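Long-range contacts in ankyrin repeat domain protein (Legionella pneumophila subsp. pneumophila, PDB 6MCA), which is a Legionella effector with a cysteine protease-like fold that interacts with LARP7, a component of the host 7SK snRNP complex: residues M222-D227 with M256-A261; R406-A411 with Y445-S450. All coordinates share one frame; numbering follows the deposited sequence.

Interaction 1 (M222-D227 with M256-A261)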
ATOM      1  N   MET A 222       3.007  15.254   0.517  1.00 23.15           N
ATOM      2  CA  MET A 222       1.705  14.631   0.728  1.00 23.95           C
ATOM      3  C   MET A 222       0.745  15.006  -0.391  1.00 23.96           C
ATOM      4  O   MET A 222       0.096  14.135  -0.985  1.00 25.85           O
ATOM      5  CB  MET A 222       1.147  15.032   2.094  1.00 19.34           C
ATOM      6  CG  MET A 222       1.928  14.445   3.261  1.00 23.26           C
ATOM      7  SD  MET A 222       1.452  15.120   4.865  1.00 27.94           S
ATOM      8  CE  MET A 222      -0.270  14.629   4.938  1.00 22.76           C
ATOM      9  N   ASP A 223       0.689  16.300  -0.731  1.00 14.12           N
ATOM     10  CA  ASP A 223      -0.128  16.740  -1.856  1.00 13.35           C
ATOM     11  C   ASP A 223       0.164  15.899  -3.089  1.00 31.22           C
ATOM     12  O   ASP A 223      -0.745  15.307  -3.685  1.00 24.19           O
ATOM     13  CB  ASP A 223       0.129  18.220  -2.145  1.00 16.89           C
ATOM     14  CG  ASP A 223      -0.572  19.137  -1.165  1.00 28.21           C
ATOM     15  OD1 ASP A 223      -0.392  20.369  -1.275  1.00 34.02           O
ATOM     16  OD2 ASP A 223      -1.303  18.631  -0.289  1.00 25.08           O
ATOM     17  N   ALA A 224       1.447  15.797  -3.451  1.00 23.93           N
ATOM     18  CA  ALA A 224       1.823  15.019  -4.624  1.00 23.65           C
ATOM     19  C   ALA A 224       1.313  13.590  -4.506  1.00 31.25           C
ATOM     20  O   ALA A 224       0.690  13.062  -5.437  1.00 22.64           O
ATOM     21  CB  ALA A 224       3.339  15.050  -4.807  1.00 21.86           C
ATOM     22  N   PHE A 225       1.518  12.970  -3.338  1.00 15.37           N
ATOM     23  CA  PHE A 225       1.040  11.605  -3.147  1.00 22.20           C
ATOM     24  C   PHE A 225      -0.454  11.519  -3.411  1.00 28.77           C
ATOM     25  O   PHE A 225      -0.915  10.611  -4.118  1.00 26.52           O
ATOM     26  CB  PHE A 225       1.376  11.118  -1.738  1.00 16.60           C
ATOM     27  CG  PHE A 225       2.686  10.390  -1.647  1.00 24.54           C
ATOM     28  CD1 PHE A 225       2.827   9.120  -2.183  1.00 26.20           C
ATOM     29  CD2 PHE A 225       3.779  10.975  -1.030  1.00 22.62           C
ATOM     30  CE1 PHE A 225       4.032   8.446  -2.102  1.00 22.60           C
ATOM     31  CE2 PHE A 225       4.986  10.307  -0.947  1.00 22.55           C
ATOM     32  CZ  PHE A 225       5.112   9.040  -1.483  1.00 23.15           C
ATOM     33  N   THR A 226      -1.217  12.488  -2.897  1.00 21.78           N
ATOM     34  CA  THR A 226      -2.646  12.549  -3.177  1.00 24.23           C
ATOM     35  C   THR A 226      -2.896  12.454  -4.674  1.00 28.25           C
ATOM     36  O   THR A 226      -3.594  11.548  -5.149  1.00 26.99           O
ATOM     37  CB  THR A 226      -3.239  13.843  -2.617  1.00 32.70           C
ATOM     38  OG1 THR A 226      -3.055  13.881  -1.198  1.00 28.48           O
ATOM     39  CG2 THR A 226      -4.725  13.931  -2.935  1.00 16.20           C
ATOM     40  N   ASP A 227      -2.278  13.361  -5.438  1.00 19.13           N
ATOM     41  CA  ASP A 227      -2.461  13.346  -6.883  1.00 25.95           C
ATOM     42  C   ASP A 227      -2.073  11.993  -7.460  1.00 27.37           C
ATOM     43  O   ASP A 227      -2.802  11.433  -8.289  1.00 30.84           O
ATOM     44  CB  ASP A 227      -1.650  14.470  -7.526  1.00 26.87           C
ATOM     45  CG  ASP A 227      -2.149  15.847  -7.126  1.00 50.03           C
ATOM     46  OD1 ASP A 227      -3.328  15.960  -6.726  1.00 42.07           O
ATOM     47  OD2 ASP A 227      -1.364  16.816  -7.211  1.00 43.38           O
ATOM     48  N   MET A 256       4.587  19.675  -7.948  1.00 27.66           N
ATOM     49  CA  MET A 256       5.239  18.387  -7.768  1.00 24.58           C
ATOM     50  C   MET A 256       4.349  17.271  -8.300  1.00 25.92           C
ATOM     51  O   MET A 256       3.118  17.349  -8.242  1.00 26.73           O
ATOM     52  CB  MET A 256       5.579  18.132  -6.293  1.00 20.76           C
ATOM     53  CG  MET A 256       6.396  16.869  -6.054  1.00 24.33           C
ATOM     54  SD  MET A 256       6.788  16.594  -4.317  1.00 30.15           S
ATOM     55  CE  MET A 256       7.830  18.011  -3.992  1.00 28.97           C
ATOM     56  N   LEU A 257       4.994  16.229  -8.815  1.00 32.04           N
ATOM     57  CA  LEU A 257       4.324  15.122  -9.478  1.00 27.99           C
ATOM     58  C   LEU A 257       5.046  13.836  -9.105  1.00 27.33           C
ATOM     59  O   LEU A 257       6.272  13.762  -9.221  1.00 24.93           O
ATOM     60  CB  LEU A 257       4.336  15.319 -10.998  1.00 30.49           C
ATOM     61  CG  LEU A 257       3.128  14.856 -11.810  1.00 42.59           C
ATOM     62  CD1 LEU A 257       3.158  15.488 -13.197  1.00 41.30           C
ATOM     63  CD2 LEU A 257       3.076  13.344 -11.892  1.00 51.87           C
ATOM     64  N   ILE A 258       4.300  12.834  -8.652  1.00 23.12           N
ATOM     65  CA  ILE A 258       4.861  11.534  -8.297  1.00 22.16           C
ATOM     66  C   ILE A 258       4.308  10.502  -9.269  1.00 24.74           C
ATOM     67  O   ILE A 258       3.089  10.304  -9.350  1.00 31.43           O
ATOM     68  CB  ILE A 258       4.550  11.155  -6.841  1.00 22.00           C
ATOM     69  CG1 ILE A 258       5.211  12.147  -5.885  1.00 28.13           C
ATOM     70  CG2 ILE A 258       5.030   9.740  -6.539  1.00 14.65           C
ATOM     71  CD1 ILE A 258       4.961  11.844  -4.425  1.00 25.84           C
ATOM     72  N   LEU A 259       5.200   9.844 -10.005  1.00 30.19           N
ATOM     73  CA  LEU A 259       4.827   8.878 -11.038  1.00 21.57           C
ATOM     74  C   LEU A 259       5.416   7.516 -10.705  1.00 24.18           C
ATOM     75  O   LEU A 259       6.615   7.279 -10.943  1.00 35.28           O
ATOM     76  CB  LEU A 259       5.307   9.345 -12.410  1.00 21.22           C
ATOM     77  CG  LEU A 259       4.608  10.576 -12.983  1.00 25.11           C
ATOM     78  CD1 LEU A 259       5.338  11.094 -14.208  1.00 29.19           C
ATOM     79  CD2 LEU A 259       3.173  10.238 -13.324  1.00 39.87           C
ATOM     80  N   PRO A 260       4.640   6.606 -10.117  1.00 32.12           N
ATOM     81  CA  PRO A 260       5.114   5.224  -9.964  1.00 31.64           C
ATOM     82  C   PRO A 260       4.912   4.456 -11.264  1.00 30.68           C
ATOM     83  O   PRO A 260       3.843   4.516 -11.876  1.00 48.31           O
ATOM     84  CB  PRO A 260       4.234   4.663  -8.838  1.00 37.26           C
ATOM     85  CG  PRO A 260       3.526   5.862  -8.239  1.00 35.91           C
ATOM     86  CD  PRO A 260       3.408   6.849  -9.353  1.00 32.01           C
ATOM     87  N   ALA A 261       5.951   3.745 -11.690  1.00 32.74           N
ATOM     88  CA  ALA A 261       5.926   2.965 -12.915  1.00 32.79           C
ATOM     89  C   ALA A 261       6.201   1.503 -12.597  1.00 32.36           C
ATOM     90  O   ALA A 261       7.039   1.186 -11.743  1.00 39.55           O
ATOM     91  CB  ALA A 261       6.956   3.483 -13.924  1.00 34.69           C
TER
HETATM   92  O   HOH W   1       1.487  13.339  -8.219  1.00 25.76           O
HETATM   93  O   HOH W   2       0.989  16.121  -8.675  1.00 45.53           O
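Helix 222-227 crosses strand 256-261 at 49°, with the two axes 7.0 Å apart at their closest, and Ala-224 and Leu-257 bring their CA atoms to 5.5 Å. This close approach is made at Ala-224. Its methyl points at the strand and enters the angle between the side chains of Met-256 and Ile-258. CB of Ala-224 lies 3.6 Å from CD1 of Ile-258, and CG1 of the same isoleucine is equally near. At about a right angle to this, Ala-224 CB is 3.8 Å from CG of Met-256. The sulfur SD of Met-256 also touches this methyl.

Ile-258 carries a second contact. Its CG1 branch stands beside the backbone N (chi1 -64°) and continues fully extended. This brings the CD1 methyl over the centre of the Phe-225 ring, 3.6 Å above the ring plane. The methyl lies 12° off the ring normal, so this is a CH-pi contact on the face. One methyl of Ile-258 thus meets both Ala-224 and Phe-225.

The polar link between the backbones is a water. It donates to Ala-224 O at 2.9 Å and accepts from Ile-258 N at 2.9 Å. Leu-257 and Leu-259 pair with Arg-272 and Phe-270 of strand 266-273. The N-H of Ile-258 faces the other way, at the outer edge of the sheet, and the water satisfies it there.

The contact is a buried helix-on-sheet packing. Strand 256-263 is an outermost strand of the five-stranded antiparallel sheet, and helix 215-233 crosses it at a slant. Val-192 and Val-195 of helix 188-202 also touch Phe-225. Helix 355-364 closes the core, with Val-355 against Phe-225 and Ile-258, and Ala-359 against Met-256.

Interaction 2 (R406-A411 with Y445-S450); sequences RKASIA and YYYVLS
Tyr-445 sets its side chain against Lys-407, Ala-408 and Ala-411, in a contact between neighbouring elements of the helical C-terminal part of the protein. Segment 406-411 belongs to helix 404-421. Segment 445-450 runs into helix 447-458. Helix 427-440 lies between them in the chain.

The tight part is around Tyr-445. Its CG is anti to the carbonyl carbon (chi1 -66°), and the ring reaches out to helix 404-421. The hydroxyl OH sits 3.1 Å from CB of Lys-407 and 3.2 Å from CD of the same lysine. These are close carbon-oxygen approaches, made along the aliphatic stem. The lysine side chain crosses the tyrosine at about a right angle. Beyond CG it runs extended, and its amino end leaves the contact. Further down the ring, CD1 of Tyr-445 meets CB of Ala-411 at 4.0 Å. The same alanine methyl is 4.2 Å from CG2 of Val-448, so Tyr-445 and Val-448 share it. Phe-399 of helix 373-399 closes this part. It takes the edge-to-face stack of Tyr-445 and the cation-pi contact of Lys-407.

The loose side is at Tyr-447, which is exposed to solvent. It touches the other helix through its hydroxyl end, where OH lies 3.9 Å from CB of Ala-408. Here the link is a light van der Waals touch on Ala-408. The tyrosine takes the crowded position, with CG between the backbone N and the carbonyl carbon (chi1 65°). That torsion swings the ring toward Ala-408. The carbonyl O of Tyr-445 stands 3.8 Å above the plane of the Tyr-447 ring, offset toward the rim.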
ATOM      1  N   ARG A 406      -7.930 -12.432  17.607  1.00 42.77           N
ATOM      2  CA  ARG A 406      -7.101 -11.277  17.284  1.00 43.86           C
ATOM      3  C   ARG A 406      -5.879 -11.203  18.190  1.00 46.39           C
ATOM      4  O   ARG A 406      -4.812 -10.764  17.749  1.00 39.91           O
ATOM      5  CB  ARG A 406      -7.926  -9.994  17.375  1.00 30.69           C
ATOM      6  CG  ARG A 406      -9.129  -9.982  16.446  1.00 38.04           C
ATOM      7  CD  ARG A 406      -9.538  -8.570  16.057  1.00 30.50           C
ATOM      8  NE  ARG A 406      -9.605  -7.675  17.207  1.00 57.82           N
ATOM      9  CZ  ARG A 406      -8.784  -6.648  17.404  1.00 39.39           C
ATOM     10  NH1 ARG A 406      -7.830  -6.381  16.524  1.00 33.31           N
ATOM     11  NH2 ARG A 406      -8.921  -5.885  18.481  1.00 58.18           N
ATOM     12  N   LYS A 407      -6.008 -11.639  19.446  1.00 45.38           N
ATOM     13  CA  LYS A 407      -4.844 -11.715  20.323  1.00 38.05           C
ATOM     14  C   LYS A 407      -3.816 -12.701  19.784  1.00 42.05           C
ATOM     15  O   LYS A 407      -2.611 -12.422  19.804  1.00 43.07           O
ATOM     16  CB  LYS A 407      -5.271 -12.111  21.736  1.00 49.84           C
ATOM     17  CG  LYS A 407      -5.743 -10.960  22.606  1.00 55.78           C
ATOM     18  CD  LYS A 407      -5.686 -11.335  24.079  1.00 55.34           C
ATOM     19  CE  LYS A 407      -6.428 -10.328  24.940  1.00 60.12           C
ATOM     20  NZ  LYS A 407      -6.194 -10.566  26.390  1.00 69.19           N
ATOM     21  N   ALA A 408      -4.272 -13.860  19.300  1.00 40.17           N
ATOM     22  CA  ALA A 408      -3.351 -14.830  18.712  1.00 45.04           C
ATOM     23  C   ALA A 408      -2.666 -14.260  17.477  1.00 36.49           C
ATOM     24  O   ALA A 408      -1.457 -14.442  17.285  1.00 35.46           O
ATOM     25  CB  ALA A 408      -4.097 -16.118  18.366  1.00 33.66           C
ATOM     26  N   SER A 409      -3.424 -13.558  16.631  1.00 29.18           N
ATOM     27  CA  SER A 409      -2.838 -12.949  15.439  1.00 37.37           C
ATOM     28  C   SER A 409      -1.783 -11.910  15.813  1.00 37.03           C
ATOM     29  O   SER A 409      -0.684 -11.885  15.241  1.00 36.15           O
ATOM     30  CB  SER A 409      -3.936 -12.319  14.583  1.00 29.45           C
ATOM     31  OG  SER A 409      -3.382 -11.566  13.520  1.00 43.96           O
ATOM     32  N   ILE A 410      -2.103 -11.044  16.776  1.00 30.12           N
ATOM     33  CA  ILE A 410      -1.166 -10.006  17.190  1.00 33.71           C
ATOM     34  C   ILE A 410       0.075 -10.624  17.824  1.00 35.17           C
ATOM     35  O   ILE A 410       1.197 -10.149  17.611  1.00 33.61           O
ATOM     36  CB  ILE A 410      -1.862  -9.013  18.140  1.00 35.01           C
ATOM     37  CG1 ILE A 410      -2.937  -8.226  17.385  1.00 30.02           C
ATOM     38  CG2 ILE A 410      -0.854  -8.064  18.769  1.00 30.53           C
ATOM     39  CD1 ILE A 410      -3.812  -7.369  18.273  1.00 26.57           C
ATOM     40  N   ALA A 411      -0.099 -11.696  18.601  1.00 41.32           N
ATOM     41  CA  ALA A 411       1.052 -12.371  19.190  1.00 37.56           C
ATOM     42  C   ALA A 411       1.936 -12.989  18.114  1.00 38.31           C
ATOM     43  O   ALA A 411       3.167 -12.946  18.218  1.00 33.73           O
ATOM     44  CB  ALA A 411       0.586 -13.435  20.183  1.00 34.79           C
ATOM     45  N   TYR A 445       0.434 -17.309  25.970  1.00 50.42           N
ATOM     46  CA  TYR A 445       0.983 -17.035  24.651  1.00 60.70           C
ATOM     47  C   TYR A 445       2.450 -17.414  24.517  1.00 53.26           C
ATOM     48  O   TYR A 445       2.993 -17.340  23.407  1.00 58.42           O
ATOM     49  CB  TYR A 445       0.778 -15.555  24.296  1.00 41.87           C
ATOM     50  CG  TYR A 445      -0.687 -15.223  24.152  1.00 42.85           C
ATOM     51  CD1 TYR A 445      -1.359 -15.471  22.964  1.00 35.84           C
ATOM     52  CD2 TYR A 445      -1.410 -14.710  25.221  1.00 35.68           C
ATOM     53  CE1 TYR A 445      -2.705 -15.190  22.833  1.00 47.22           C
ATOM     54  CE2 TYR A 445      -2.755 -14.427  25.100  1.00 35.51           C
ATOM     55  CZ  TYR A 445      -3.397 -14.669  23.904  1.00 48.95           C
ATOM     56  OH  TYR A 445      -4.739 -14.392  23.778  1.00 57.34           O
ATOM     57  N   TYR A 446       3.090 -17.854  25.604  1.00 55.95           N
ATOM     58  CA  TYR A 446       4.462 -18.345  25.534  1.00 63.68           C
ATOM     59  C   TYR A 446       4.652 -19.356  24.411  1.00 55.75           C
ATOM     60  O   TYR A 446       5.761 -19.483  23.875  1.00 58.42           O
ATOM     61  CB  TYR A 446       4.859 -18.971  26.875  1.00 54.09           C
ATOM     62  CG  TYR A 446       6.328 -19.313  26.988  1.00 55.86           C
ATOM     63  CD1 TYR A 446       7.277 -18.325  27.213  1.00 52.22           C
ATOM     64  CD2 TYR A 446       6.767 -20.627  26.866  1.00 55.31           C
ATOM     65  CE1 TYR A 446       8.620 -18.633  27.316  1.00 49.01           C
ATOM     66  CE2 TYR A 446       8.109 -20.943  26.967  1.00 50.53           C
ATOM     67  CZ  TYR A 446       9.030 -19.943  27.192  1.00 45.81           C
ATOM     68  OH  TYR A 446      10.367 -20.256  27.292  1.00 65.40           O
ATOM     69  N   TYR A 447       3.581 -20.069  24.033  1.00 47.07           N
ATOM     70  CA  TYR A 447       3.689 -21.079  22.984  1.00 55.68           C
ATOM     71  C   TYR A 447       4.344 -20.515  21.734  1.00 65.74           C
ATOM     72  O   TYR A 447       5.157 -21.196  21.095  1.00 64.16           O
ATOM     73  CB  TYR A 447       2.313 -21.676  22.663  1.00 45.22           C
ATOM     74  CG  TYR A 447       1.287 -20.739  22.051  1.00 59.60           C
ATOM     75  CD1 TYR A 447       0.377 -20.064  22.853  1.00 46.95           C
ATOM     76  CD2 TYR A 447       1.198 -20.569  20.674  1.00 60.34           C
ATOM     77  CE1 TYR A 447      -0.575 -19.223  22.305  1.00 53.32           C
ATOM     78  CE2 TYR A 447       0.247 -19.726  20.116  1.00 48.22           C
ATOM     79  CZ  TYR A 447      -0.637 -19.056  20.939  1.00 63.40           C
ATOM     80  OH  TYR A 447      -1.585 -18.219  20.397  1.00 49.71           O
ATOM     81  N   VAL A 448       4.042 -19.255  21.394  1.00 58.46           N
ATOM     82  CA  VAL A 448       4.714 -18.608  20.265  1.00 48.66           C
ATOM     83  C   VAL A 448       6.220 -18.797  20.387  1.00 46.86           C
ATOM     84  O   VAL A 448       6.847 -19.497  19.579  1.00 67.23           O
ATOM     85  CB  VAL A 448       4.339 -17.118  20.184  1.00 54.76           C
ATOM     86  CG1 VAL A 448       5.168 -16.419  19.114  1.00 43.94           C
ATOM     87  CG2 VAL A 448       2.857 -16.957  19.891  1.00 33.11           C
ATOM     88  N   LEU A 449       6.810 -18.211  21.435  1.00 49.40           N
ATOM     89  CA  LEU A 449       8.235 -18.393  21.680  1.00 60.25           C
ATOM     90  C   LEU A 449       8.607 -19.867  21.657  1.00 63.10           C
ATOM     91  O   LEU A 449       9.581 -20.259  21.000  1.00 57.13           O
ATOM     92  CB  LEU A 449       8.628 -17.757  23.013  1.00 56.82           C
ATOM     93  CG  LEU A 449       8.812 -16.238  22.994  1.00 73.34           C
ATOM     94  CD1 LEU A 449       9.095 -15.716  24.394  1.00 68.67           C
ATOM     95  CD2 LEU A 449       9.921 -15.839  22.032  1.00 48.12           C
ATOM     96  N   SER A 450       7.808 -20.703  22.331  1.00 73.82           N
ATOM     97  CA  SER A 450       8.053 -22.140  22.340  1.00 68.64           C
ATOM     98  C   SER A 450       8.298 -22.646  20.928  1.00 71.21           C
ATOM     99  O   SER A 450       9.367 -23.194  20.626  1.00 72.10           O
ATOM    100  CB  SER A 450       6.870 -22.872  22.982  1.00 64.00           C
ATOM    101  OG  SER A 450       6.785 -22.597  24.369  1.00 74.83           O
TER

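Overall arrangement
Interaction 1 comes first along the chain and closes before interaction 2 opens. Their centres are about 39 Å apart and their nearest atoms about 25 Å, on opposite sides of the chain's centre. They share no helix or strand. Interaction 1 lies on the five-stranded antiparallel sheet, probably within the cysteine protease-like part. Interaction 2 lies farther out, among the C-terminal helices, 26 Å from the chain's centre against 14 Å for interaction 1. Both follow the predicted ankyrin repeat at residues 87-119 in sequence. Each joins elements within its own region, so the two contacts belong to separate parts of the effector.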